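PDB 4O5J: uncharacterized protein from Helicobacter pylori, which probably acts as the sialic acid-binding outer-membrane adhesin SabA, attaching the bacterium to sialylated glycans through its extracellular domain. Local coordinates for residues L47-S50 and I51-A54; D286-T289 and F290-Q294; V347-I350 and K351-S355; V367-D370 and V371-K375; E380-T383 and A384-A388. One frame throughout, in Å; residues are numbered along the deposited sequence.

Interaction 1. Residues L47-S50 and I51-A54; sequences LKQS and IQNA
Gln49 and Asn53, four residues apart on the last turns of the α-helix 29-54, join their amide groups along the outside of the helix. The Gln49 chain starts off away from the next turn and is bent at its second torsion (chi2 58°), which brings NE2 to Asn53 OD1. The two amide planes stand 49° apart. Gln49 NE2 donates to Asn53 OD1 at 2.9 Å, with the acceptor close to the plane of the donor amide, but the donor lies 37° out of the Asn53 carbonyl plane and so misses a lone pair. The other end of the Asn53 amide, ND2, is held by Asp370 of helix 343-396, which also takes the hydroxyl of Ser50; one carboxylate thus ties two neighbouring turns of this helix to its partner. On the apolar side Leu47 and Ile51 face helix 343-396, where Leu47 rests on Ile381 and both meet Asn377. Underneath run four backbone bonds of the i to i+4 kind, among them Asn53 N to Gln49 O at 2.8 Å and Ala54 N to Ser50 O at 3.0 Å. Alongside them, Ile51 CG1 lies 3.2 Å from Leu47 O.

Interaction 2. Residues D286-T289 and F290-Q294; sequences DIYT and FAQNQ
Gln292 and Tyr288 are joined by the straightest bond here: Gln292 N gives its hydrogen to Tyr288 O at 2.9 Å, with an N-H...O angle of 179°. The same oxygen takes a second, weak bond from the side-chain amide, Gln292 NE2 to Tyr288 O at 3.3 Å, so backbone and side chain of one residue grip a single carbonyl. Three more i to i+4 bonds run along the turn, the shortest from Phe290 N to Asp286 O at 2.8 Å, with Ala291 N and Asn293 N reaching Ile287 O and Thr289 O. Gln292 NE2 also sits over the centre of the Tyr288 ring, 3.3 Å above its plane, with ring and amide tilted 28° to each other. A chi1 of -171° sets Tyr288 CG beside its own carbonyl carbon, and the extended Gln292 chain brings NE2 over the ring. All of this lies on the long α-helix 281-309 of the helical bundle of the adhesion domain; away from the glutamine, the Tyr288 ring meets that of Tyr372 on helix 343-396. One step round the helix Thr289 CG2 lies 3.6 Å from Asn293 ND2; the threonine hydroxyl bonds to the carbonyl oxygen of Lys285. The buried Phe290 side chain packs against Leu67 and Thr71 of helix 57-76 and Leu266 of helix 241-268; Ala291, in another direction, lies on Leu365 and Ala368 of helix 343-396.

Interaction 3. Residues V347-I350 and K351-S355; sequences VQTI and KNNVS
Residues 347-355 form about two and a half turns of regular α-helix, in which Lys351 N, Asn352 N, Asn353 N and Val354 N bond to the carbonyl oxygens of Val347, Gln348, Thr349 and Ile350. The Asn352 N to Gln348 O bond measures 2.8 Å, as does Asn353 N to Thr349 O, whereas Lys351 N to Val347 O is longer at 3.2 Å. Among the side chains, Asn353 doubles back most closely: its CG lies anti to the carbonyl carbon (chi1 -72°), which sets the amide over the oxygen of the preceding turn, with Asn353 CG 3.0 Å from Thr349 O. Neither amide atom of Asn353 makes a bond to that oxygen, and the contact is one of the flat group leaning on a carbonyl already taken by the backbone. The amide also crosses the Thr349 methyl, Asn353 ND2 standing 3.7 Å from Thr349 CG2, while the threonine hydroxyl turns to the carbonyl oxygen of Gln345. On a second side the extended Lys351 runs alongside the bent Gln348, meeting it at Gln348 OE1 and Lys351 CD, 3.8 Å apart. A third, apolar ridge brings the Ile350 and Val354 branches together, CG2 of Ile350 to CG2 of Val354 at 4.3 Å. Around this turn Val347 and Lys351 touch Phe305 of helix 281-309, and Ile350 and Thr349 touch Asn85 of helix 82-101. With the buried Val347 and Ile350 turned to neighbouring helices and Lys351 and Asn352 exposed, this is broadly an amphipathic α-helix, the long helix 343-396, lying in an α-helical bundle.

Interaction 4. Residues V367-D370 and V371-K375; sequences VARD and VYNLK
Arg369 CG rests against the side chain of Asn373, one turn further on. Beyond that touch the arginine chain bends at its third torsion and carries the guanidinium on; its plane is nearly parallel to that of the Asn373 amide, 14° apart, but the two groups do not stack. Beneath them Asn373 N bonds to Arg369 O at 2.8 Å. Val371 N to Val367 O and Tyr372 N to Ala368 O, each at 2.9 Å, make the same pattern two residues and one residue earlier, and Val371 CG2 lies 3.4 Å from Val367 O. The pattern then falters: Leu374 N stands 3.0 Å from Asp370 O but at an angle too poor for a bond, and makes a weak one to Val371 O instead. Asn373 has phi -89° and psi 5°, consistent with the disturbed bonding. Outside this shell the buried Asp370 carboxylate is held by helix 29-54, on which Leu374 also rests, at Ile51 and Ala54. Val367 packs on Leu59, Val60 and Ser63 of helix 57-76, and Val371 reaches Val60 and also Ala284 of helix 281-309. The lost bond is consistent with a kink in the α-helix 343-396, which turns sharply between here and residues 380-388.

Interaction 5. Residues E380-T383 and A384-A388; sequences EIVT and AYNDA
Asn386, whose amide leans on the backbone carbonyl of Val382, has OD1 at the edge of the Tyr385 ring, in its plane. Asn386 CG stands 3.1 Å from Val382 O, and neither OD1 nor ND2 bonds to that oxygen. The nitrogen of the amide is near the valine methyl, Asn386 ND2 to Val382 CG1 at 3.9 Å, where the two side chains run alongside each other. The carboxylate of Asp387 repeats this one residue on: with CG anti to the carbonyl carbon (chi1 -74°) the group folds back onto the previous turn, so that Asp387 CG is 3.0 Å from Thr383 O. Its OD2 comes 3.6 Å from Thr383 CG2, and the two oxygens facing Thr383 O are acceptors set against an acceptor, a close but unbonded arrangement that is probably mildly unfavourable. These side groups stand on the far portion of helix 343-396, which here runs antiparallel to helix 29-54 as one half of a two-helix arm, and the turn is α-helical throughout. Tyr385 N to Ile381 O is the shortest of the backbone bonds at 2.8 Å; Ala384 N to Glu380 O, Asn386 N to Val382 O and Asp387 N to Thr383 O each measure 3.0 Å. On the side facing helix 29-54, Ala384 touches Gln43, Asp387 touches Tyr40 and Ala388 touches Leu41. A molecule of ethanediol, probably from the crystallisation liquor, lies near the Tyr385 side chain.

How the interactions relate
Interactions 3, 4 and 5 follow one another along helix 343-396, with the centres of 3 and 5 about 43 Å apart; interactions 1 and 2 lie on the helices packed against it. Interaction 1 meets interaction 4 most closely, centres about 8 Å apart, with Ser50 OG to Asp370 OD1 at 2.8 Å and Asn53 ND2 to Asp370 OD2 at 3.1 Å. Interaction 1 also packs on interaction 5, Leu47 CD1 lying 3.6 Å from Ile381 N. Interaction 2 touches interaction 4 through Tyr288 CD2 and Tyr372 CD2, 3.4 Å apart. Interaction 3 touches none of the others, its nearest atoms being about 9 Å from interaction 2. None of the five is known to form the glycan-binding site.

Interaction 1. Residues L47-S50 and I51-A54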
# COMPACT_ATOMS: atom_id res chain seq x y z
N LEU A 47 14.84 -26.70 -16.90
CA LEU A 47 13.82 -27.05 -17.86
C LEU A 47 13.15 -28.37 -17.43
O LEU A 47 11.92 -28.47 -17.36
CB LEU A 47 14.42 -27.18 -19.25
CG LEU A 47 14.70 -25.82 -19.85
CD1 LEU A 47 15.44 -25.97 -21.15
CD2 LEU A 47 13.39 -25.13 -20.04
N LYS A 48 13.95 -29.35 -17.07
CA LYS A 48 13.41 -30.65 -16.66
C LYS A 48 12.46 -30.45 -15.45
O LYS A 48 11.34 -30.98 -15.40
CB LYS A 48 14.58 -31.62 -16.30
CG LYS A 48 14.17 -33.02 -15.98
CD LYS A 48 15.34 -34.01 -15.78
CE LYS A 48 16.15 -34.37 -17.04
NZ LYS A 48 16.94 -35.66 -16.83
N GLN A 49 12.92 -29.72 -14.45
CA GLN A 49 12.12 -29.47 -13.26
C GLN A 49 10.79 -28.77 -13.63
O GLN A 49 9.72 -29.13 -13.12
CB GLN A 49 12.90 -28.65 -12.24
CG GLN A 49 12.14 -28.55 -10.92
CD GLN A 49 11.86 -29.93 -10.32
OE1 GLN A 49 12.76 -30.70 -10.08
NE2 GLN A 49 10.63 -30.22 -10.04
N SER A 50 10.88 -27.77 -14.50
CA SER A 50 9.73 -26.98 -14.87
C SER A 50 8.70 -27.85 -15.58
O SER A 50 7.50 -27.78 -15.28
CB SER A 50 10.14 -25.84 -15.80
OG SER A 50 10.77 -24.82 -15.06
N ILE A 51 9.17 -28.67 -16.51
CA ILE A 51 8.30 -29.58 -17.26
C ILE A 51 7.67 -30.57 -16.30
O ILE A 51 6.49 -30.90 -16.38
CB ILE A 51 9.10 -30.32 -18.36
CG1 ILE A 51 9.59 -29.30 -19.39
CG2 ILE A 51 8.30 -31.52 -18.96
CD1 ILE A 51 10.46 -29.92 -20.48
N GLN A 52 8.46 -31.07 -15.39
CA GLN A 52 7.91 -32.00 -14.42
C GLN A 52 6.83 -31.28 -13.55
O GLN A 52 5.78 -31.85 -13.26
CB GLN A 52 9.04 -32.61 -13.62
CG GLN A 52 8.56 -33.47 -12.50
CD GLN A 52 9.65 -33.75 -11.50
OE1 GLN A 52 10.72 -34.31 -11.85
NE2 GLN A 52 9.40 -33.35 -10.22
N ASN A 53 7.10 -30.04 -13.18
CA ASN A 53 6.15 -29.26 -12.38
C ASN A 53 4.81 -29.11 -13.11
O ASN A 53 3.77 -29.33 -12.51
CB ASN A 53 6.70 -27.90 -12.05
CG ASN A 53 7.78 -27.96 -10.99
OD1 ASN A 53 8.05 -29.01 -10.42
ND2 ASN A 53 8.42 -26.83 -10.73
N ALA A 54 4.86 -28.79 -14.41
CA ALA A 54 3.66 -28.55 -15.18
C ALA A 54 2.88 -29.84 -15.27
O ALA A 54 1.67 -29.81 -15.21
CB ALA A 54 3.98 -28.03 -16.57

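Interaction 2. Residues D286-T289 and F290-Q294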
# COMPACT_ATOMS: atom_id res chain seq x y z
N ASP A 286 -4.49 -18.43 -18.10
CA ASP A 286 -5.26 -17.74 -17.04
C ASP A 286 -4.62 -17.90 -15.68
O ASP A 286 -4.58 -16.93 -14.92
CB ASP A 286 -6.75 -18.20 -16.99
CG ASP A 286 -7.62 -17.52 -18.09
OD1 ASP A 286 -7.15 -16.49 -18.66
OD2 ASP A 286 -8.78 -18.00 -18.40
N ILE A 287 -4.14 -19.10 -15.35
CA ILE A 287 -3.55 -19.31 -14.05
C ILE A 287 -2.29 -18.45 -13.97
O ILE A 287 -1.97 -17.93 -12.91
CB ILE A 287 -3.27 -20.80 -13.73
CG1 ILE A 287 -2.93 -20.98 -12.25
CG2 ILE A 287 -2.18 -21.37 -14.62
CD1 ILE A 287 -2.72 -22.44 -11.90
N TYR A 288 -1.61 -18.26 -15.11
CA TYR A 288 -0.39 -17.47 -15.10
C TYR A 288 -0.68 -15.99 -14.83
O TYR A 288 -0.08 -15.35 -13.96
CB TYR A 288 0.35 -17.67 -16.40
CG TYR A 288 1.73 -17.08 -16.43
CD1 TYR A 288 2.46 -16.91 -15.26
CD2 TYR A 288 2.34 -16.76 -17.63
CE1 TYR A 288 3.74 -16.35 -15.28
CE2 TYR A 288 3.60 -16.22 -17.67
CZ TYR A 288 4.30 -16.02 -16.49
OH TYR A 288 5.56 -15.51 -16.56
N THR A 289 -1.64 -15.45 -15.56
CA THR A 289 -2.10 -14.10 -15.35
C THR A 289 -2.59 -13.93 -13.93
O THR A 289 -2.28 -12.94 -13.28
CB THR A 289 -3.26 -13.80 -16.29
OG1 THR A 289 -2.80 -14.01 -17.61
CG2 THR A 289 -3.72 -12.37 -16.16
N PHE A 290 -3.36 -14.89 -13.46
CA PHE A 290 -3.87 -14.87 -12.10
C PHE A 290 -2.72 -14.70 -11.10
O PHE A 290 -2.71 -13.81 -10.24
CB PHE A 290 -4.61 -16.18 -11.84
CG PHE A 290 -5.36 -16.23 -10.54
CD1 PHE A 290 -5.89 -15.08 -9.99
CD2 PHE A 290 -5.54 -17.45 -9.87
CE1 PHE A 290 -6.59 -15.13 -8.78
CE2 PHE A 290 -6.25 -17.49 -8.67
CZ PHE A 290 -6.78 -16.35 -8.13
N ALA A 291 -1.71 -15.54 -11.24
CA ALA A 291 -0.54 -15.55 -10.33
C ALA A 291 0.28 -14.25 -10.44
O ALA A 291 0.59 -13.64 -9.41
CB ALA A 291 0.32 -16.80 -10.58
N GLN A 292 0.58 -13.79 -11.65
CA GLN A 292 1.24 -12.48 -11.79
C GLN A 292 0.48 -11.41 -11.09
O GLN A 292 1.06 -10.61 -10.32
CB GLN A 292 1.39 -12.11 -13.24
CG GLN A 292 2.39 -12.98 -13.94
CD GLN A 292 2.39 -12.74 -15.44
OE1 GLN A 292 3.06 -11.85 -15.94
NE2 GLN A 292 1.64 -13.54 -16.15
N ASN A 293 -0.83 -11.36 -11.33
CA ASN A 293 -1.66 -10.26 -10.74
C ASN A 293 -1.61 -10.30 -9.24
O ASN A 293 -1.51 -9.24 -8.60
CB ASN A 293 -3.14 -10.32 -11.19
CG ASN A 293 -3.32 -9.95 -12.63
OD1 ASN A 293 -2.49 -9.27 -13.22
ND2 ASN A 293 -4.40 -10.39 -13.21
N GLN A 294 -1.70 -11.50 -8.66
CA GLN A 294 -1.71 -11.62 -7.23
C GLN A 294 -0.32 -11.23 -6.67
O GLN A 294 -0.24 -10.65 -5.59
CB GLN A 294 -2.05 -13.03 -6.78
CG GLN A 294 -2.28 -13.12 -5.28
CD GLN A 294 -2.92 -14.46 -4.91
OE1 GLN A 294 -2.27 -15.36 -4.31
NE2 GLN A 294 -4.21 -14.62 -5.28

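Interaction 3. Residues V347-I350 and K351-S355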
# COMPACT_ATOMS: atom_id res chain seq x y z
N VAL A 347 0.31 -1.04 10.21
CA VAL A 347 1.47 -0.96 9.34
C VAL A 347 2.31 -2.24 9.46
O VAL A 347 2.75 -2.82 8.45
CB VAL A 347 2.33 0.28 9.68
CG1 VAL A 347 3.68 0.22 8.94
CG2 VAL A 347 1.55 1.54 9.33
N GLN A 348 2.51 -2.71 10.69
CA GLN A 348 3.30 -3.93 10.90
C GLN A 348 2.59 -5.11 10.26
O GLN A 348 3.22 -6.01 9.71
CB GLN A 348 3.51 -4.21 12.37
CG GLN A 348 4.43 -3.16 13.04
CD GLN A 348 5.76 -2.94 12.29
OE1 GLN A 348 6.52 -3.89 12.05
NE2 GLN A 348 6.05 -1.67 11.95
N THR A 349 1.27 -5.11 10.32
CA THR A 349 0.50 -6.18 9.65
C THR A 349 0.76 -6.21 8.14
O THR A 349 0.82 -7.30 7.55
CB THR A 349 -0.98 -6.05 9.96
OG1 THR A 349 -1.17 -6.20 11.37
CG2 THR A 349 -1.83 -7.05 9.20
N ILE A 350 0.88 -5.04 7.50
CA ILE A 350 1.23 -5.00 6.09
C ILE A 350 2.58 -5.70 5.90
O ILE A 350 2.75 -6.51 5.00
CB ILE A 350 1.39 -3.59 5.56
CG1 ILE A 350 0.15 -2.77 5.83
CG2 ILE A 350 1.64 -3.65 4.07
CD1 ILE A 350 0.28 -1.35 5.30
N LYS A 351 3.54 -5.34 6.73
CA LYS A 351 4.89 -5.96 6.64
C LYS A 351 4.82 -7.48 6.82
O LYS A 351 5.43 -8.23 6.05
CB LYS A 351 5.81 -5.36 7.70
CG LYS A 351 7.20 -6.00 7.77
CD LYS A 351 8.01 -5.44 8.94
CE LYS A 351 9.32 -6.22 9.06
NZ LYS A 351 9.97 -5.70 10.26
N ASN A 352 4.08 -7.95 7.83
CA ASN A 352 3.92 -9.40 8.01
C ASN A 352 3.20 -10.08 6.87
O ASN A 352 3.60 -11.17 6.47
CB ASN A 352 3.18 -9.69 9.28
CG ASN A 352 3.94 -9.20 10.47
OD1 ASN A 352 5.12 -8.88 10.35
ND2 ASN A 352 3.28 -9.11 11.62
N ASN A 353 2.12 -9.45 6.35
CA ASN A 353 1.39 -10.03 5.23
C ASN A 353 2.31 -10.19 4.03
O ASN A 353 2.32 -11.23 3.38
CB ASN A 353 0.25 -9.12 4.82
CG ASN A 353 -0.87 -9.10 5.81
OD1 ASN A 353 -0.95 -9.97 6.69
ND2 ASN A 353 -1.73 -8.12 5.70
N VAL A 354 3.07 -9.14 3.73
CA VAL A 354 3.98 -9.14 2.59
C VAL A 354 5.02 -10.25 2.69
O VAL A 354 5.22 -10.99 1.72
CB VAL A 354 4.71 -7.80 2.45
CG1 VAL A 354 5.95 -7.99 1.53
CG2 VAL A 354 3.75 -6.77 1.90
N SER A 355 5.64 -10.40 3.85
CA SER A 355 6.65 -11.46 3.91
C SER A 355 5.97 -12.85 3.87
O SER A 355 6.45 -13.78 3.22
CB SER A 355 7.58 -11.27 5.10
OG SER A 355 6.96 -11.78 6.23

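Interaction 4. Residues V367-D370 and V371-K375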
# COMPACT_ATOMS: atom_id res chain seq x y z
N VAL A 367 5.03 -22.25 -10.41
CA VAL A 367 4.34 -23.38 -10.97
C VAL A 367 3.44 -22.89 -12.12
O VAL A 367 3.37 -23.54 -13.18
CB VAL A 367 3.51 -24.08 -9.90
CG1 VAL A 367 2.67 -25.24 -10.49
CG2 VAL A 367 4.46 -24.53 -8.76
N ALA A 368 2.80 -21.75 -11.94
CA ALA A 368 1.90 -21.22 -12.99
C ALA A 368 2.71 -20.91 -14.25
O ALA A 368 2.26 -21.20 -15.37
CB ALA A 368 1.18 -19.97 -12.52
N ARG A 369 3.89 -20.30 -14.07
CA ARG A 369 4.74 -19.99 -15.19
C ARG A 369 5.12 -21.28 -15.92
O ARG A 369 5.15 -21.33 -17.17
CB ARG A 369 5.97 -19.21 -14.73
CG ARG A 369 7.01 -18.93 -15.82
CD ARG A 369 8.03 -17.84 -15.38
NE ARG A 369 8.35 -17.99 -13.97
CZ ARG A 369 8.24 -17.01 -13.04
NH1 ARG A 369 7.81 -15.77 -13.38
NH2 ARG A 369 8.56 -17.24 -11.76
N ASP A 370 5.41 -22.34 -15.17
CA ASP A 370 5.80 -23.60 -15.81
C ASP A 370 4.62 -24.21 -16.60
O ASP A 370 4.80 -24.75 -17.69
CB ASP A 370 6.25 -24.60 -14.77
CG ASP A 370 7.59 -24.18 -14.06
OD1 ASP A 370 8.40 -23.39 -14.64
OD2 ASP A 370 7.85 -24.66 -12.92
N VAL A 371 3.43 -24.15 -16.03
CA VAL A 371 2.20 -24.61 -16.73
C VAL A 371 2.08 -23.84 -18.01
O VAL A 371 1.87 -24.41 -19.06
CB VAL A 371 0.93 -24.45 -15.86
CG1 VAL A 371 -0.37 -24.65 -16.67
CG2 VAL A 371 1.00 -25.43 -14.69
N TYR A 372 2.28 -22.53 -17.95
CA TYR A 372 2.17 -21.74 -19.17
C TYR A 372 3.26 -22.03 -20.21
O TYR A 372 2.99 -21.99 -21.40
CB TYR A 372 2.21 -20.30 -18.81
CG TYR A 372 2.09 -19.37 -19.99
CD1 TYR A 372 0.89 -19.23 -20.69
CD2 TYR A 372 3.19 -18.61 -20.39
CE1 TYR A 372 0.80 -18.35 -21.76
CE2 TYR A 372 3.11 -17.75 -21.46
CZ TYR A 372 1.93 -17.60 -22.11
OH TYR A 372 1.89 -16.73 -23.17
N ASN A 373 4.49 -22.27 -19.77
CA ASN A 373 5.61 -22.48 -20.67
C ASN A 373 5.84 -23.94 -21.08
O ASN A 373 6.81 -24.23 -21.79
CB ASN A 373 6.88 -21.94 -20.03
CG ASN A 373 6.87 -20.46 -19.96
OD1 ASN A 373 7.07 -19.90 -18.94
ND2 ASN A 373 6.56 -19.83 -21.06
N LEU A 374 4.94 -24.84 -20.66
CA LEU A 374 5.18 -26.27 -20.86
C LEU A 374 5.60 -26.61 -22.26
O LEU A 374 6.65 -27.20 -22.49
CB LEU A 374 3.90 -27.02 -20.54
CG LEU A 374 3.96 -28.56 -20.78
CD1 LEU A 374 5.32 -29.10 -20.15
CD2 LEU A 374 2.81 -29.29 -19.96
N LYS A 375 4.81 -26.20 -23.21
CA LYS A 375 5.20 -26.43 -24.64
C LYS A 375 6.56 -25.89 -25.04
O LYS A 375 7.35 -26.55 -25.69
CB LYS A 375 4.17 -25.89 -25.65
CG LYS A 375 2.99 -26.78 -25.97
CD LYS A 375 3.17 -28.18 -25.37
CE LYS A 375 1.86 -28.85 -24.89
NZ LYS A 375 2.13 -30.21 -24.33

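Interaction 5. Residues E380-T383 and A384-A388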
# COMPACT_ATOMS: atom_id res chain seq x y z
N GLU A 380 12.57 -26.49 -25.82
CA GLU A 380 13.84 -25.87 -25.49
C GLU A 380 14.82 -26.90 -24.87
O GLU A 380 16.00 -26.88 -25.17
CB GLU A 380 13.58 -24.75 -24.54
CG GLU A 380 14.56 -23.64 -24.61
CD GLU A 380 14.12 -22.51 -23.69
OE1 GLU A 380 14.96 -21.67 -23.31
OE2 GLU A 380 12.93 -22.46 -23.32
N ILE A 381 14.29 -27.81 -24.05
CA ILE A 381 15.09 -28.81 -23.41
C ILE A 381 15.74 -29.72 -24.45
O ILE A 381 16.90 -30.16 -24.24
CB ILE A 381 14.28 -29.64 -22.40
CG1 ILE A 381 15.25 -30.38 -21.45
CG2 ILE A 381 13.36 -30.65 -23.13
CD1 ILE A 381 14.63 -30.83 -20.14
N VAL A 382 15.06 -30.02 -25.55
CA VAL A 382 15.69 -30.84 -26.59
C VAL A 382 16.92 -30.11 -27.17
O VAL A 382 17.98 -30.73 -27.40
CB VAL A 382 14.71 -31.19 -27.72
CG1 VAL A 382 15.42 -31.81 -28.94
CG2 VAL A 382 13.64 -32.12 -27.19
N THR A 383 16.82 -28.80 -27.39
CA THR A 383 17.96 -28.03 -27.87
C THR A 383 19.12 -27.95 -26.88
O THR A 383 20.28 -28.06 -27.23
CB THR A 383 17.52 -26.62 -28.19
OG1 THR A 383 16.72 -26.72 -29.33
CG2 THR A 383 18.64 -25.73 -28.52
N ALA A 384 18.78 -27.78 -25.61
CA ALA A 384 19.79 -27.60 -24.59
C ALA A 384 20.49 -28.94 -24.33
O ALA A 384 21.69 -28.99 -24.11
CB ALA A 384 19.15 -27.04 -23.33
N TYR A 385 19.73 -30.03 -24.39
CA TYR A 385 20.28 -31.37 -24.20
C TYR A 385 21.23 -31.67 -25.33
O TYR A 385 22.32 -32.14 -25.08
CB TYR A 385 19.16 -32.41 -24.17
CG TYR A 385 19.63 -33.77 -23.78
CD1 TYR A 385 19.84 -34.11 -22.42
CD2 TYR A 385 19.86 -34.77 -24.78
CE1 TYR A 385 20.26 -35.41 -22.06
CE2 TYR A 385 20.29 -36.05 -24.45
CZ TYR A 385 20.51 -36.37 -23.09
OH TYR A 385 20.90 -37.67 -22.74
N ASN A 386 20.81 -31.41 -26.57
CA ASN A 386 21.70 -31.62 -27.70
C ASN A 386 22.99 -30.78 -27.63
O ASN A 386 24.08 -31.28 -27.95
CB ASN A 386 20.98 -31.37 -29.02
CG ASN A 386 19.86 -32.39 -29.25
OD1 ASN A 386 19.69 -33.35 -28.49
ND2 ASN A 386 19.07 -32.15 -30.28
N ASP A 387 22.87 -29.52 -27.21
CA ASP A 387 24.01 -28.65 -27.08
C ASP A 387 25.00 -29.27 -26.11
O ASP A 387 26.17 -29.43 -26.43
CB ASP A 387 23.55 -27.30 -26.57
CG ASP A 387 22.85 -26.50 -27.64
OD1 ASP A 387 23.07 -26.83 -28.82
OD2 ASP A 387 22.07 -25.55 -27.32
N ALA A 388 24.50 -29.69 -24.95
CA ALA A 388 25.36 -30.34 -23.97
C ALA A 388 26.01 -31.61 -24.52
O ALA A 388 27.21 -31.78 -24.41
CB ALA A 388 24.56 -30.65 -22.72